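Local coordinates for protein alpha-1,2-mannosidase (Bacteroides thetaiotaomicron, PDB 2WW2) that hydrolyses alpha-mannosides with inversion of anomeric configuration, as a calcium-dependent glycoside hydrolase of family GH92, at residues A[97-102]-A[115-120]; A[119-124]-A[132-137]; A[652-657]-A[694-699]; A[687-692]-A[710-715]. All blocks are in the same frame, centred on the assembly; numbering follows the deposited sequence.

Contact 1: A[97-102]-A[115-120]; sequences LVPFSH and TFNNGL. With NA (sodium ion), chain E.
Asn117 and Pro99 meet at the open end of a beta hairpin built from strands 98-108 and 111-116, where the second strand leaves its partner and rolls into a type I turn running from Phe116 to Gly119. The direct polar link is one backbone bond, Asn117 N to Pro99 O at 2.9 Å, practically straight at hydrogen (179°) although the donor sits 26° out of the carbonyl plane. Water fills in as the two backbones part. One molecule donates to Pro99 O and accepts from Asn118 N; another accepts from Ser101 N and donates to Thr115 O and to Asn117 OD1, thereby fixing the oxygen end of that amide. The nitrogen end, ND2 of Asn117, lies 3.5 Å from Pro99 CB, a simple packing contact. Apolar packing centres on the Phe116 ring. Val98 crosses it at about a right angle, and its CG1, placed anti to the backbone N (chi1 -175°), approaches CD1 of Phe116 to 3.5 Å. Phe100 CB touches the same ring carbon, Phe116 CD1, at 3.8 Å, while Pro99 O lies at the ring edge. Met61 and Met83, from two other strands, also pack on this ring. With a serine in place of Phe116, Val98 CG1 and Phe100 CB would probably lose the ring they share and a gap would open beside the two methionines. Beyond the packed residues the chain turns a corner at His102, whose carbonyl O binds a sodium ion at 2.3 Å, alongside four waters and Glu105 O.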
loop_
_atom_site.group_PDB
_atom_site.type_symbol
_atom_site.label_atom_id
_atom_site.label_comp_id
_atom_site.label_asym_id
_atom_site.label_seq_id
_atom_site.Cartn_x
_atom_site.Cartn_y
_atom_site.Cartn_z
ATOM N N LEU A 97 -39.746 5.280 14.913
ATOM C CA LEU A 97 -38.743 4.303 14.539
ATOM C C LEU A 97 -39.430 2.961 14.523
ATOM O O LEU A 97 -39.697 2.408 15.575
ATOM C CB LEU A 97 -37.643 4.247 15.602
ATOM C CG LEU A 97 -36.575 5.334 15.686
ATOM C CD1 LEU A 97 -35.865 5.551 14.377
ATOM C CD2 LEU A 97 -37.184 6.613 16.217
ATOM N N VAL A 98 -39.705 2.420 13.346
ATOM C CA VAL A 98 -40.486 1.207 13.272
ATOM C C VAL A 98 -39.657 0.117 12.601
ATOM O O VAL A 98 -39.202 0.297 11.463
ATOM C CB VAL A 98 -41.773 1.428 12.465
ATOM C CG1 VAL A 98 -42.636 0.157 12.499
ATOM C CG2 VAL A 98 -42.540 2.631 13.015
ATOM N N PRO A 99 -39.453 -1.007 13.306
ATOM C CA PRO A 99 -38.577 -2.056 12.783
ATOM C C PRO A 99 -39.171 -2.792 11.572
ATOM O O PRO A 99 -40.378 -3.070 11.539
ATOM C CB PRO A 99 -38.375 -3.021 13.977
ATOM C CG PRO A 99 -39.321 -2.581 15.060
ATOM C CD PRO A 99 -39.914 -1.240 14.689
ATOM N N PHE A 100 -38.309 -3.110 10.610
ATOM C CA PHE A 100 -38.691 -3.867 9.411
ATOM C C PHE A 100 -37.509 -4.727 8.964
ATOM O O PHE A 100 -36.357 -4.459 9.324
ATOM C CB PHE A 100 -39.116 -2.925 8.265
ATOM C CG PHE A 100 -37.978 -2.156 7.652
ATOM C CD1 PHE A 100 -37.404 -2.581 6.456
ATOM C CD2 PHE A 100 -37.489 -1.002 8.261
ATOM C CE1 PHE A 100 -36.329 -1.891 5.890
ATOM C CE2 PHE A 100 -36.426 -0.300 7.709
ATOM C CZ PHE A 100 -35.859 -0.729 6.504
ATOM N N SER A 101 -37.798 -5.744 8.165
ATOM C CA SER A 101 -36.761 -6.610 7.601
ATOM C C SER A 101 -36.700 -6.417 6.099
ATOM O O SER A 101 -37.745 -6.250 5.448
ATOM C CB SER A 101 -37.111 -8.071 7.902
ATOM O OG SER A 101 -36.263 -8.929 7.179
ATOM N N HIS A 102 -35.490 -6.417 5.534
ATOM C CA HIS A 102 -35.371 -6.348 4.080
ATOM C C HIS A 102 -36.040 -7.563 3.433
ATOM O O HIS A 102 -36.337 -7.533 2.252
ATOM C CB HIS A 102 -33.902 -6.256 3.635
ATOM C CG HIS A 102 -33.226 -4.976 4.032
ATOM N ND1 HIS A 102 -33.597 -3.748 3.525
ATOM C CD2 HIS A 102 -32.179 -4.737 4.861
ATOM C CE1 HIS A 102 -32.829 -2.806 4.039
ATOM N NE2 HIS A 102 -31.962 -3.377 4.858
ATOM N N THR A 115 -43.356 -4.393 4.642
ATOM C CA THR A 115 -44.213 -4.817 5.747
ATOM C C THR A 115 -43.366 -4.773 7.000
ATOM O O THR A 115 -42.271 -5.370 7.060
ATOM C CB THR A 115 -44.742 -6.232 5.512
ATOM O OG1 THR A 115 -45.427 -6.252 4.258
ATOM C CG2 THR A 115 -45.694 -6.681 6.643
ATOM N N PHE A 116 -43.833 -4.018 7.985
ATOM C CA PHE A 116 -43.098 -3.867 9.220
ATOM C C PHE A 116 -43.218 -5.104 10.083
ATOM O O PHE A 116 -44.065 -5.971 9.833
ATOM C CB PHE A 116 -43.562 -2.587 9.940
ATOM C CG PHE A 116 -43.297 -1.339 9.133
ATOM C CD1 PHE A 116 -42.058 -0.729 9.182
ATOM C CD2 PHE A 116 -44.282 -0.804 8.299
ATOM C CE1 PHE A 116 -41.798 0.413 8.438
ATOM C CE2 PHE A 116 -44.034 0.336 7.542
ATOM C CZ PHE A 116 -42.782 0.945 7.612
ATOM N N ASN A 117 -42.359 -5.208 11.091
ATOM C CA ASN A 117 -42.399 -6.381 11.963
ATOM C C ASN A 117 -43.754 -6.526 12.652
ATOM O O ASN A 117 -44.161 -7.641 12.977
ATOM C CB ASN A 117 -41.275 -6.329 13.026
ATOM C CG ASN A 117 -39.874 -6.537 12.435
ATOM O OD1 ASN A 117 -39.705 -6.741 11.223
ATOM N ND2 ASN A 117 -38.853 -6.468 13.303
ATOM N N ASN A 118 -44.455 -5.412 12.876
ATOM C CA ASN A 118 -45.759 -5.471 13.556
ATOM C C ASN A 118 -46.900 -5.848 12.599
ATOM O O ASN A 118 -48.063 -5.894 12.994
ATOM C CB ASN A 118 -46.085 -4.149 14.278
ATOM C CG ASN A 118 -46.166 -2.967 13.320
ATOM O OD1 ASN A 118 -46.222 -3.155 12.113
ATOM N ND2 ASN A 118 -46.169 -1.745 13.854
ATOM N N GLY A 119 -46.560 -6.096 11.343
ATOM C CA GLY A 119 -47.537 -6.557 10.370
ATOM C C GLY A 119 -48.157 -5.461 9.521
ATOM O O GLY A 119 -48.893 -5.750 8.576
ATOM N N LEU A 120 -47.861 -4.197 9.824
ATOM C CA LEU A 120 -48.409 -3.127 9.007
ATOM C C LEU A 120 -47.743 -3.177 7.637
ATOM O O LEU A 120 -46.517 -3.225 7.543
ATOM C CB LEU A 120 -48.171 -1.755 9.658
ATOM C CG LEU A 120 -48.778 -0.544 8.926
ATOM C CD1 LEU A 120 -49.163 0.565 9.951
ATOM C CD2 LEU A 120 -47.858 0.027 7.822
HETATM NA NA NA E . -36.264 -7.495 -0.079
HETATM O O HOH W 1 -42.696 -3.118 13.456
HETATM O O HOH W 2 -40.477 -6.728 8.497
HETATM O O HOH W 3 -35.055 -5.414 -0.260
HETATM O O HOH W 4 -36.030 -7.761 -2.503
HETATM O O HOH W 5 -37.568 -9.495 -0.154
HETATM O O HOH W 6 -33.962 -8.474 0.215
#

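Contact 2: A[119-124]-A[132-137]; sequences GLQTSL and VFEVSF
Leu120 enters the pairing with its two methyls divided: CD1 lies 3.7 Å from Phe137 CD1, and CD2 turns to Val135 CG1. At Gln121 the antiparallel beta hairpin of strands 121-126 and 130-136 takes hold, through a hydrogen-bonded pair with Ser136. The Gln121 chain bends at chi2 (-86°), which swings its amide back over Glu134, and NE2 reaches Glu134 OE2 at 3.3 Å from above the carboxylate, the two planes nearly perpendicular. Thr122 points to the other face of the sheet, yet its OG1 donates to the backbone Glu134 O at 2.9 Å; Ser123 N reaches the same oxygen from the opposite side of the carbonyl plane. Ser123 OG then makes a short bond of 2.6 Å to Glu134 OE2, meeting it on the anti side, somewhat out of plane. Leu124 closes the series with a CH-pi contact, its CB 3.8 Å from the centroid of the Phe133 ring and only 8° off the ring normal. The Glu134 carboxylate thus has three partners: OE2 accepts from Gln121 and Ser123 from opposite faces of its plane, and OE1 forms a salt bridge with Lys228, a setting that probably favours the ionised acid.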
loop_
_atom_site.group_PDB
_atom_site.type_symbol
_atom_site.label_atom_id
_atom_site.label_comp_id
_atom_site.label_asym_id
_atom_site.label_seq_id
_atom_site.Cartn_x
_atom_site.Cartn_y
_atom_site.Cartn_z
ATOM N N GLY A 119 -46.560 -6.096 11.343
ATOM C CA GLY A 119 -47.537 -6.557 10.370
ATOM C C GLY A 119 -48.157 -5.461 9.521
ATOM O O GLY A 119 -48.893 -5.750 8.576
ATOM N N LEU A 120 -47.861 -4.197 9.824
ATOM C CA LEU A 120 -48.409 -3.127 9.007
ATOM C C LEU A 120 -47.743 -3.177 7.637
ATOM O O LEU A 120 -46.517 -3.225 7.543
ATOM C CB LEU A 120 -48.171 -1.755 9.658
ATOM C CG LEU A 120 -48.778 -0.544 8.926
ATOM C CD1 LEU A 120 -49.163 0.565 9.951
ATOM C CD2 LEU A 120 -47.858 0.027 7.822
ATOM N N GLN A 121 -48.544 -3.176 6.571
ATOM C CA GLN A 121 -47.963 -3.185 5.230
ATOM C C GLN A 121 -48.298 -1.886 4.536
ATOM O O GLN A 121 -49.392 -1.350 4.707
ATOM C CB GLN A 121 -48.483 -4.378 4.413
ATOM C CG GLN A 121 -47.904 -4.456 2.971
ATOM C CD GLN A 121 -48.685 -3.632 1.964
ATOM O OE1 GLN A 121 -49.867 -3.347 2.156
ATOM N NE2 GLN A 121 -48.029 -3.248 0.875
ATOM N N THR A 122 -47.361 -1.361 3.762
ATOM C CA THR A 122 -47.644 -0.172 2.965
ATOM C C THR A 122 -46.872 -0.217 1.654
ATOM O O THR A 122 -45.792 -0.811 1.583
ATOM C CB THR A 122 -47.337 1.130 3.755
ATOM O OG1 THR A 122 -47.753 2.268 2.986
ATOM C CG2 THR A 122 -45.872 1.256 4.056
ATOM N N SER A 123 -47.457 0.339 0.596
ATOM C CA SER A 123 -46.680 0.586 -0.610
ATOM C C SER A 123 -47.045 1.932 -1.218
ATOM O O SER A 123 -48.111 2.512 -0.922
ATOM C CB SER A 123 -46.787 -0.555 -1.627
ATOM O OG SER A 123 -47.977 -0.499 -2.392
ATOM N N LEU A 124 -46.134 2.453 -2.025
ATOM C CA LEU A 124 -46.355 3.728 -2.673
ATOM C C LEU A 124 -45.790 3.687 -4.085
ATOM O O LEU A 124 -44.779 3.036 -4.347
ATOM C CB LEU A 124 -45.687 4.855 -1.875
ATOM C CG LEU A 124 -44.174 4.775 -1.664
ATOM C CD1 LEU A 124 -43.623 6.162 -1.576
ATOM C CD2 LEU A 124 -43.799 3.993 -0.411
ATOM N N VAL A 132 -49.240 7.793 -4.637
ATOM C CA VAL A 132 -50.394 7.180 -3.990
ATOM C C VAL A 132 -49.865 6.047 -3.132
ATOM O O VAL A 132 -48.977 5.337 -3.575
ATOM C CB VAL A 132 -51.444 6.686 -5.020
ATOM C CG1 VAL A 132 -52.585 5.942 -4.329
ATOM C CG2 VAL A 132 -52.008 7.871 -5.829
ATOM N N PHE A 133 -50.366 5.945 -1.894
ATOM C CA PHE A 133 -50.002 4.888 -0.951
ATOM C C PHE A 133 -51.195 3.943 -0.784
ATOM O O PHE A 133 -52.352 4.378 -0.890
ATOM C CB PHE A 133 -49.758 5.460 0.460
ATOM C CG PHE A 133 -48.499 6.289 0.611
ATOM C CD1 PHE A 133 -47.458 5.855 1.436
ATOM C CD2 PHE A 133 -48.372 7.509 -0.041
ATOM C CE1 PHE A 133 -46.301 6.620 1.592
ATOM C CE2 PHE A 133 -47.203 8.280 0.113
ATOM C CZ PHE A 133 -46.178 7.840 0.930
ATOM N N GLU A 134 -50.925 2.683 -0.448
ATOM C CA GLU A 134 -51.942 1.833 0.160
ATOM C C GLU A 134 -51.389 1.524 1.547
ATOM O O GLU A 134 -50.175 1.424 1.717
ATOM C CB GLU A 134 -52.117 0.528 -0.627
ATOM C CG GLU A 134 -50.851 -0.381 -0.488
ATOM C CD GLU A 134 -50.891 -1.680 -1.291
ATOM O OE1 GLU A 134 -52.009 -2.213 -1.538
ATOM O OE2 GLU A 134 -49.782 -2.162 -1.669
ATOM N N VAL A 135 -52.250 1.416 2.558
ATOM C CA VAL A 135 -51.790 0.961 3.859
ATOM C C VAL A 135 -52.725 -0.152 4.338
ATOM O O VAL A 135 -53.939 0.018 4.306
ATOM C CB VAL A 135 -51.790 2.090 4.923
ATOM C CG1 VAL A 135 -51.288 1.526 6.258
ATOM C CG2 VAL A 135 -50.952 3.319 4.475
ATOM N N SER A 136 -52.155 -1.290 4.740
ATOM C CA SER A 136 -52.905 -2.357 5.381
ATOM C C SER A 136 -52.560 -2.387 6.879
ATOM O O SER A 136 -51.442 -2.764 7.256
ATOM C CB SER A 136 -52.536 -3.690 4.723
ATOM O OG SER A 136 -53.293 -4.751 5.254
ATOM N N PHE A 137 -53.491 -1.977 7.738
ATOM C CA PHE A 137 -53.210 -1.886 9.183
ATOM C C PHE A 137 -53.406 -3.244 9.861
ATOM O O PHE A 137 -54.316 -3.963 9.500
ATOM C CB PHE A 137 -54.161 -0.875 9.858
ATOM C CG PHE A 137 -53.862 0.576 9.532
ATOM C CD1 PHE A 137 -52.821 1.244 10.159
ATOM C CD2 PHE A 137 -54.633 1.258 8.617
ATOM C CE1 PHE A 137 -52.556 2.566 9.884
ATOM C CE2 PHE A 137 -54.378 2.586 8.326
ATOM C CZ PHE A 137 -53.325 3.238 8.958
#

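Contact 3: A[652-657]-A[694-699]; sequences YAIGSP and QEFTRN
Phe696 presents the rim of its ring to Ile654, whose CD1 lies in the ring plane, 3.5 Å from Phe696 CE2 and slightly farther from CZ. The two side chains come from opposite directions, the methyl arriving at the edge of the ring. On the phenylalanine side CG is anti to the backbone N (chi1 171°), which sends the ring out toward strand 651-654; the isoleucine answers with an extended reach through CG1 to CD1. Leu691 and Leu712 of neighbouring strands also pack on this ring. The segment 694-699 is a bridge between two sheets: it leaves strand 694-695, at the edge of a six-stranded mixed sheet, and arrives at strand 700-702, which pairs antiparallel with 651-654 in a small three-stranded sheet. On the way, Arg698 folds back on Phe696. Its backbone N stands 4.1 Å above the plane of the Phe696 ring, over the centre, while NH2 of the same arginine comes to the ring edge and forms a salt bridge with Glu705. The carbonyl Arg698 O passes 3.9 Å from Ile654 CD1. Were Ile654 replaced by an alanine, the CE2-CZ edge of Phe696 would probably lose the methyl that meets it, opening a gap between the two sheets. At Asn699 the backbone takes over: Ile654 N donates to Asn699 O at 2.8 Å, straight at hydrogen (178°) but from 43° above the carbonyl plane. Ala653 CA adds a C-H contact to this same Asn699 O at 3.5 Å, and ND2 of Asn699 is bound by the backbone oxygens of Gly725 and Asp595.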
loop_
_atom_site.group_PDB
_atom_site.type_symbol
_atom_site.label_atom_id
_atom_site.label_comp_id
_atom_site.label_asym_id
_atom_site.label_seq_id
_atom_site.Cartn_x
_atom_site.Cartn_y
_atom_site.Cartn_z
ATOM N N TYR A 652 -18.224 8.902 -30.958
ATOM C CA TYR A 652 -18.152 7.983 -29.830
ATOM C C TYR A 652 -17.059 6.957 -30.104
ATOM O O TYR A 652 -17.112 6.260 -31.128
ATOM C CB TYR A 652 -19.510 7.264 -29.653
ATOM C CG TYR A 652 -20.699 8.193 -29.523
ATOM C CD1 TYR A 652 -21.207 8.532 -28.272
ATOM C CD2 TYR A 652 -21.305 8.743 -30.655
ATOM C CE1 TYR A 652 -22.290 9.368 -28.145
ATOM C CE2 TYR A 652 -22.382 9.588 -30.536
ATOM C CZ TYR A 652 -22.874 9.892 -29.274
ATOM O OH TYR A 652 -23.943 10.739 -29.158
ATOM N N ALA A 653 -16.063 6.872 -29.214
ATOM C CA ALA A 653 -14.987 5.905 -29.375
ATOM C C ALA A 653 -15.522 4.499 -29.121
ATOM O O ALA A 653 -16.301 4.273 -28.196
ATOM C CB ALA A 653 -13.807 6.221 -28.438
ATOM N N ILE A 654 -15.100 3.562 -29.960
ATOM C CA ILE A 654 -15.556 2.178 -29.869
ATOM C C ILE A 654 -14.770 1.387 -28.802
ATOM O O ILE A 654 -13.534 1.459 -28.721
ATOM C CB ILE A 654 -15.554 1.507 -31.263
ATOM C CG1 ILE A 654 -16.663 2.155 -32.101
ATOM C CG2 ILE A 654 -15.818 -0.030 -31.147
ATOM C CD1 ILE A 654 -16.599 1.858 -33.586
ATOM N N GLY A 655 -15.507 0.678 -27.956
ATOM C CA GLY A 655 -14.885 -0.175 -26.958
ATOM C C GLY A 655 -15.124 -1.608 -27.373
ATOM O O GLY A 655 -14.587 -2.077 -28.381
ATOM N N SER A 656 -15.977 -2.287 -26.620
ATOM C CA SER A 656 -16.352 -3.664 -26.908
ATOM C C SER A 656 -17.671 -3.881 -26.185
ATOM O O SER A 656 -17.755 -3.597 -24.979
ATOM C CB SER A 656 -15.272 -4.617 -26.377
ATOM O OG SER A 656 -15.700 -5.953 -26.464
ATOM N N PRO A 657 -18.712 -4.325 -26.915
ATOM C CA PRO A 657 -20.064 -4.436 -26.368
ATOM C C PRO A 657 -20.133 -5.592 -25.378
ATOM O O PRO A 657 -19.371 -6.574 -25.503
ATOM C CB PRO A 657 -20.919 -4.771 -27.596
ATOM C CG PRO A 657 -19.968 -5.521 -28.508
ATOM C CD PRO A 657 -18.627 -4.844 -28.290
ATOM N N GLN A 694 -20.336 -2.756 -44.946
ATOM C CA GLN A 694 -19.019 -2.425 -45.503
ATOM C C GLN A 694 -17.926 -2.599 -44.457
ATOM O O GLN A 694 -18.123 -2.270 -43.290
ATOM C CB GLN A 694 -19.002 -0.983 -46.018
ATOM C CG GLN A 694 -20.280 -0.541 -46.743
ATOM C CD GLN A 694 -20.598 -1.363 -47.978
ATOM O OE1 GLN A 694 -19.713 -1.668 -48.791
ATOM N NE2 GLN A 694 -21.885 -1.725 -48.136
ATOM N N GLU A 695 -16.770 -3.109 -44.870
ATOM C CA GLU A 695 -15.647 -3.269 -43.947
ATOM C C GLU A 695 -15.418 -1.946 -43.214
ATOM O O GLU A 695 -15.417 -0.889 -43.823
ATOM C CB GLU A 695 -14.384 -3.676 -44.704
ATOM C CG GLU A 695 -13.157 -3.886 -43.822
ATOM C CD GLU A 695 -11.959 -4.325 -44.635
ATOM O OE1 GLU A 695 -11.914 -5.514 -45.018
ATOM O OE2 GLU A 695 -11.080 -3.481 -44.920
ATOM N N PHE A 696 -15.218 -2.017 -41.905
ATOM C CA PHE A 696 -15.168 -0.822 -41.069
ATOM C C PHE A 696 -14.017 -1.000 -40.101
ATOM O O PHE A 696 -13.979 -1.979 -39.375
ATOM C CB PHE A 696 -16.498 -0.688 -40.319
ATOM C CG PHE A 696 -16.514 0.386 -39.266
ATOM C CD1 PHE A 696 -16.758 1.715 -39.607
ATOM C CD2 PHE A 696 -16.333 0.055 -37.928
ATOM C CE1 PHE A 696 -16.807 2.700 -38.635
ATOM C CE2 PHE A 696 -16.375 1.034 -36.936
ATOM C CZ PHE A 696 -16.618 2.361 -37.289
ATOM N N THR A 697 -13.052 -0.086 -40.138
ATOM C CA THR A 697 -11.865 -0.200 -39.292
ATOM C C THR A 697 -11.634 1.033 -38.402
ATOM O O THR A 697 -10.659 1.074 -37.648
ATOM C CB THR A 697 -10.588 -0.443 -40.122
ATOM O OG1 THR A 697 -10.334 0.698 -40.942
ATOM C CG2 THR A 697 -10.738 -1.690 -41.025
ATOM N N ARG A 698 -12.517 2.027 -38.476
ATOM C CA ARG A 698 -12.384 3.201 -37.600
ATOM C C ARG A 698 -12.657 2.825 -36.147
ATOM O O ARG A 698 -13.468 1.941 -35.883
ATOM C CB ARG A 698 -13.329 4.325 -38.030
ATOM C CG ARG A 698 -12.959 4.905 -39.381
ATOM C CD ARG A 698 -13.844 6.104 -39.743
ATOM N NE ARG A 698 -15.260 5.777 -39.904
ATOM C CZ ARG A 698 -15.829 5.377 -41.043
ATOM N NH1 ARG A 698 -15.099 5.207 -42.151
ATOM N NH2 ARG A 698 -17.138 5.134 -41.078
ATOM N N ASN A 699 -11.983 3.498 -35.215
ATOM C CA ASN A 699 -12.167 3.212 -33.783
ATOM C C ASN A 699 -13.219 4.109 -33.146
ATOM O O ASN A 699 -13.235 4.282 -31.924
ATOM C CB ASN A 699 -10.849 3.351 -33.015
ATOM C CG ASN A 699 -9.806 2.332 -33.458
ATOM O OD1 ASN A 699 -10.134 1.191 -33.773
ATOM N ND2 ASN A 699 -8.541 2.744 -33.467
#

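Contact 4: A[687-692]-A[710-715]; sequences RKALLN and GELNLS
Leu690 and Asn713 form a hydrogen-bonded pair at the middle of two antiparallel strands whose axes approach to 4.7 Å with their directions 168° apart. Farther along, Asn692 N donates to Glu711 O at 2.9 Å. On one face Ala689 and Leu714 sit opposite each other, Ala689 CB being 3.6 Å from Leu714 CD2. Leu691 and Leu712 follow on this face with a looser touch, CB of the former 4.3 Å from CD1 of the latter. The small alanine and the leucines line the side of the sheet on which Phe696 packs. Strand 710-717 is an inner member of a six-stranded mixed sheet, antiparallel to 685-691 and parallel to 671-675 on its other flank. A classic beta bulge interrupts the regular pairing at the start of the first segment: Arg687 and Lys688 both face Ser715. Arg687 N donates to Ser715 O at 2.8 Å, and Ser715 N gives its hydrogen to Lys688 O at 2.9 Å. The Arg687 side chain, bent at chi3 (59°), curls back until NH2 lies 3.6 Å from Ser715 CB. On the same face as Ser715 and Lys688, a water donates to Asn713 O and lies in hydrogen-bonding contact with Ser715 OG at 2.8 Å, while its bond to Lys688 O is weak. At the far end Gly710 adopts backbone angles at which a beta carbon would press against the preceding carbonyl oxygen.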
loop_
_atom_site.group_PDB
_atom_site.type_symbol
_atom_site.label_atom_id
_atom_site.label_comp_id
_atom_site.label_asym_id
_atom_site.label_seq_id
_atom_site.Cartn_x
_atom_site.Cartn_y
_atom_site.Cartn_z
ATOM N N ARG A 687 -12.474 -8.772 -33.955
ATOM C CA ARG A 687 -11.616 -9.288 -35.024
ATOM C C ARG A 687 -11.901 -8.546 -36.324
ATOM O O ARG A 687 -10.975 -8.135 -37.041
ATOM C CB ARG A 687 -11.800 -10.799 -35.216
ATOM C CG ARG A 687 -10.980 -11.369 -36.379
ATOM C CD ARG A 687 -11.121 -12.888 -36.508
ATOM N NE ARG A 687 -12.508 -13.294 -36.706
ATOM C CZ ARG A 687 -13.138 -13.279 -37.876
ATOM N NH1 ARG A 687 -12.506 -12.878 -38.977
ATOM N NH2 ARG A 687 -14.405 -13.678 -37.946
ATOM N N LYS A 688 -13.181 -8.375 -36.627
ATOM C CA LYS A 688 -13.602 -7.734 -37.865
ATOM C C LYS A 688 -14.898 -6.970 -37.614
ATOM O O LYS A 688 -15.690 -7.351 -36.741
ATOM C CB LYS A 688 -13.829 -8.821 -38.926
ATOM C CG LYS A 688 -14.125 -8.301 -40.315
ATOM C CD LYS A 688 -14.411 -9.467 -41.281
ATOM C CE LYS A 688 -14.861 -8.929 -42.639
ATOM N NZ LYS A 688 -15.713 -9.896 -43.407
ATOM N N ALA A 689 -15.129 -5.901 -38.370
ATOM C CA ALA A 689 -16.409 -5.189 -38.282
ATOM C C ALA A 689 -16.950 -4.780 -39.660
ATOM O O ALA A 689 -16.191 -4.420 -40.562
ATOM C CB ALA A 689 -16.281 -3.966 -37.376
ATOM N N LEU A 690 -18.266 -4.883 -39.819
ATOM C CA LEU A 690 -18.974 -4.281 -40.937
ATOM C C LEU A 690 -19.895 -3.179 -40.408
ATOM O O LEU A 690 -20.639 -3.388 -39.436
ATOM C CB LEU A 690 -19.796 -5.334 -41.686
ATOM C CG LEU A 690 -19.097 -6.585 -42.219
ATOM C CD1 LEU A 690 -20.122 -7.539 -42.812
ATOM C CD2 LEU A 690 -18.042 -6.221 -43.269
ATOM N N LEU A 691 -19.831 -2.002 -41.017
ATOM C CA LEU A 691 -20.806 -0.960 -40.743
ATOM C C LEU A 691 -21.721 -0.864 -41.952
ATOM O O LEU A 691 -21.262 -0.555 -43.060
ATOM C CB LEU A 691 -20.132 0.384 -40.476
ATOM C CG LEU A 691 -21.060 1.580 -40.261
ATOM C CD1 LEU A 691 -22.003 1.380 -39.038
ATOM C CD2 LEU A 691 -20.238 2.859 -40.087
ATOM N N ASN A 692 -22.999 -1.176 -41.755
ATOM C CA ASN A 692 -23.943 -1.207 -42.858
ATOM C C ASN A 692 -23.393 -2.028 -44.029
ATOM O O ASN A 692 -23.565 -1.676 -45.200
ATOM C CB ASN A 692 -24.307 0.220 -43.270
ATOM C CG ASN A 692 -24.867 1.031 -42.101
ATOM O OD1 ASN A 692 -24.398 2.130 -41.802
ATOM N ND2 ASN A 692 -25.854 0.471 -41.419
ATOM N N GLY A 710 -29.017 1.834 -38.673
ATOM C CA GLY A 710 -28.192 0.895 -39.423
ATOM C C GLY A 710 -27.678 -0.187 -38.496
ATOM O O GLY A 710 -28.344 -0.546 -37.522
ATOM N N GLU A 711 -26.484 -0.694 -38.788
ATOM C CA GLU A 711 -25.950 -1.816 -38.021
ATOM C C GLU A 711 -24.435 -1.857 -38.022
ATOM O O GLU A 711 -23.798 -1.763 -39.081
ATOM C CB GLU A 711 -26.495 -3.153 -38.544
ATOM C CG GLU A 711 -25.959 -4.362 -37.768
ATOM C CD GLU A 711 -26.727 -5.650 -38.055
ATOM O OE1 GLU A 711 -27.833 -5.573 -38.630
ATOM O OE2 GLU A 711 -26.228 -6.744 -37.707
ATOM N N LEU A 712 -23.869 -1.993 -36.824
ATOM C CA LEU A 712 -22.465 -2.325 -36.663
ATOM C C LEU A 712 -22.384 -3.803 -36.301
ATOM O O LEU A 712 -22.809 -4.204 -35.210
ATOM C CB LEU A 712 -21.855 -1.482 -35.547
ATOM C CG LEU A 712 -20.361 -1.674 -35.317
ATOM C CD1 LEU A 712 -19.527 -1.306 -36.581
ATOM C CD2 LEU A 712 -19.908 -0.885 -34.064
ATOM N N ASN A 713 -21.856 -4.607 -37.220
ATOM C CA ASN A 713 -21.792 -6.069 -37.076
ATOM C C ASN A 713 -20.377 -6.496 -36.705
ATOM O O ASN A 713 -19.473 -6.446 -37.544
ATOM C CB ASN A 713 -22.236 -6.734 -38.391
ATOM C CG ASN A 713 -22.142 -8.264 -38.369
ATOM O OD1 ASN A 713 -21.711 -8.876 -37.404
ATOM N ND2 ASN A 713 -22.559 -8.882 -39.461
ATOM N N LEU A 714 -20.188 -6.920 -35.452
ATOM C CA LEU A 714 -18.860 -7.250 -34.964
ATOM C C LEU A 714 -18.630 -8.762 -34.909
ATOM O O LEU A 714 -19.509 -9.508 -34.472
ATOM C CB LEU A 714 -18.651 -6.657 -33.571
ATOM C CG LEU A 714 -18.934 -5.169 -33.414
ATOM C CD1 LEU A 714 -18.816 -4.757 -31.939
ATOM C CD2 LEU A 714 -17.961 -4.381 -34.270
ATOM N N SER A 715 -17.446 -9.195 -35.351
ATOM C CA SER A 715 -17.001 -10.578 -35.194
ATOM C C SER A 715 -16.056 -10.605 -34.002
ATOM O O SER A 715 -14.948 -10.052 -34.079
ATOM C CB SER A 715 -16.254 -11.046 -36.442
ATOM O OG SER A 715 -17.092 -10.987 -37.581
HETATM O O HOH W 7 -18.105 -8.599 -38.743
#

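The four contacts fall into two pairs set in the two family regions of the enzyme. Contacts 1 and 2, with centres 11 Å apart in the N-terminal region, share Gly119 and Leu120: the turn that ends the first hairpin begins the second, and Phe116 CE2 packs 4.0 Å from Thr122 CG2. Contacts 3 and 4 lie 8 Å apart between centres in the catalytic region and interleave along the chain; Phe696 N sits 2.9 Å from Ala689 O, a probable hydrogen bond, and Pro657 rests on Leu714. The pairs are remote, the centres of contacts 1 and 3 being about 52 Å apart. Contact 1 holds His102 of a sodium site, and that ion lies about 12 Å from the side chain of Gln121 in contact 2.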